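Local coordinates for lipoprotein (Mycoplasma mycoides subsp. capri, PDB 7ADK) that probably cleaves proteins as a PA-clan peptidase, and as a lipoprotein is probably anchored at the mycoplasma surface, at residues Y245-K250 with V719-K724. Sequence-based numbering, arbitrary orientation.
Sequences YGSDGK and VNKVGK
S247 and K721 meet at the loose, exposed end of this contact between two loops. NZ of K721 stops 4.1 Å from OG of S247. The same NZ of K721 lies 4.3 Å from the carbonyl O of G246. Neither approach counts as a hydrogen bond. The two segments bury just 61 Å² between them, both sides summed.

The firm bond here stays within 719-724. NZ of K721 donates to the carbonyl O of G723 at 2.9 Å, and the C=O...N angle of 167° puts the ammonium almost straight ahead of the oxygen. CG of K721 stands anti to the backbone N (chi1 -179°), and the chain then bends at chi2 and chi3. This folds the lysine back over its own loop, with its charged end facing S247. OG of S247 also stays 4.3 Å from the carbonyl O of G723, too far for a bond. The positive phi of G723 suits a glycine.

The tighter packing lies at the other, buried end, and a third residue makes it. Y703 forms a cation-pi contact with K250 and also touches V719, so it bridges the two segments. NZ of K250 reaches back to the carbonyl O of D248 (3.0 Å) and also hydrogen-bonds OG of S227.

Segment 245-250 belongs to the long loop between helix 220-226 and strand 289-293. Segment 719-724 lies in the loop between helix 715-719 and strand 727-730. ND2 of N720 hydrogen-bonds the carbonyl O of F716 in that helix, and the backbone of N720 pairs with N742 of strand 737-747.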
loop_
_atom_site.group_PDB
_atom_site.type_symbol
_atom_site.label_atom_id
_atom_site.label_comp_id
_atom_site.label_asym_id
_atom_site.label_seq_id
_atom_site.Cartn_x
_atom_site.Cartn_y
_atom_site.Cartn_z
ATOM N N TYR B 245 4.309 -18.431 -34.539
ATOM C CA TYR B 245 2.934 -18.210 -34.999
ATOM C C TYR B 245 1.902 -17.861 -33.896
ATOM O O TYR B 245 0.765 -18.346 -33.927
ATOM C CB TYR B 245 2.521 -19.435 -35.816
ATOM N N GLY B 246 2.289 -17.029 -32.928
ATOM C CA GLY B 246 1.499 -16.616 -31.762
ATOM C C GLY B 246 2.125 -17.035 -30.424
ATOM O O GLY B 246 3.276 -17.477 -30.382
ATOM N N SER B 247 1.368 -16.899 -29.334
ATOM C CA SER B 247 1.755 -17.281 -27.964
ATOM C C SER B 247 0.651 -18.080 -27.254
ATOM O O SER B 247 -0.512 -18.067 -27.667
ATOM C CB SER B 247 2.137 -16.048 -27.140
ATOM O OG SER B 247 3.261 -15.397 -27.696
ATOM N N ASP B 248 1.028 -18.796 -26.193
ATOM C CA ASP B 248 0.184 -19.735 -25.449
ATOM C C ASP B 248 0.148 -19.396 -23.948
ATOM O O ASP B 248 1.186 -19.186 -23.328
ATOM C CB ASP B 248 0.666 -21.178 -25.689
ATOM C CG ASP B 248 0.919 -21.497 -27.160
ATOM O OD1 ASP B 248 -0.051 -21.599 -27.927
ATOM O OD2 ASP B 248 2.084 -21.638 -27.564
ATOM N N GLY B 249 -1.034 -19.353 -23.352
ATOM C CA GLY B 249 -1.253 -19.017 -21.949
ATOM C C GLY B 249 -0.933 -20.119 -20.940
ATOM O O GLY B 249 -0.655 -21.258 -21.303
ATOM N N LYS B 250 -0.966 -19.768 -19.655
ATOM C CA LYS B 250 -0.474 -20.576 -18.538
ATOM C C LYS B 250 -1.286 -20.329 -17.250
ATOM O O LYS B 250 -1.583 -19.180 -16.963
ATOM C CB LYS B 250 0.980 -20.167 -18.252
ATOM C CG LYS B 250 2.028 -20.053 -19.369
ATOM C CD LYS B 250 2.594 -21.361 -19.898
ATOM C CE LYS B 250 3.838 -21.138 -20.755
ATOM N NZ LYS B 250 3.557 -20.518 -22.053
ATOM N N VAL B 719 11.220 -21.987 -24.113
ATOM C CA VAL B 719 11.069 -20.547 -23.838
ATOM C C VAL B 719 12.134 -19.745 -24.613
ATOM O O VAL B 719 12.726 -18.806 -24.097
ATOM C CB VAL B 719 11.097 -20.244 -22.314
ATOM C CG1 VAL B 719 10.516 -18.875 -21.979
ATOM C CG2 VAL B 719 10.294 -21.234 -21.480
ATOM N N ASN B 720 12.419 -20.134 -25.862
ATOM C CA ASN B 720 13.453 -19.533 -26.725
ATOM C C ASN B 720 13.259 -18.020 -26.994
ATOM O O ASN B 720 14.217 -17.318 -27.286
ATOM C CB ASN B 720 13.542 -20.319 -28.052
ATOM C CG ASN B 720 12.213 -20.814 -28.606
ATOM O OD1 ASN B 720 11.391 -20.061 -29.111
ATOM N ND2 ASN B 720 11.918 -22.077 -28.455
ATOM N N LYS B 721 12.023 -17.537 -26.852
ATOM C CA LYS B 721 11.562 -16.162 -27.081
ATOM C C LYS B 721 10.456 -15.826 -26.070
ATOM O O LYS B 721 9.647 -16.693 -25.740
ATOM C CB LYS B 721 11.127 -16.090 -28.557
ATOM C CG LYS B 721 10.623 -14.749 -29.104
ATOM C CD LYS B 721 9.115 -14.491 -28.969
ATOM C CE LYS B 721 8.229 -15.528 -29.675
ATOM N NZ LYS B 721 6.814 -15.125 -29.706
ATOM N N VAL B 722 10.397 -14.594 -25.557
ATOM C CA VAL B 722 9.281 -14.093 -24.719
ATOM C C VAL B 722 8.764 -12.755 -25.257
ATOM O O VAL B 722 9.544 -11.891 -25.649
ATOM C CB VAL B 722 9.612 -14.010 -23.210
ATOM C CG1 VAL B 722 9.898 -15.381 -22.612
ATOM C CG2 VAL B 722 10.770 -13.078 -22.865
ATOM N N GLY B 723 7.442 -12.585 -25.308
ATOM C CA GLY B 723 6.778 -11.491 -26.035
ATOM C C GLY B 723 6.720 -11.679 -27.565
ATOM O O GLY B 723 6.674 -12.805 -28.052
ATOM N N LYS B 724 6.713 -10.565 -28.313
ATOM C CA LYS B 724 6.487 -10.480 -29.778
ATOM C C LYS B 724 7.731 -10.678 -30.675
ATOM O O LYS B 724 7.618 -11.120 -31.816
ATOM C CB LYS B 724 5.789 -9.126 -30.064
ATOM C CG LYS B 724 6.712 -7.889 -29.990
ATOM C CD LYS B 724 6.019 -6.580 -29.573
ATOM C CE LYS B 724 5.704 -6.569 -28.069
ATOM N NZ LYS B 724 5.417 -5.208 -27.557
#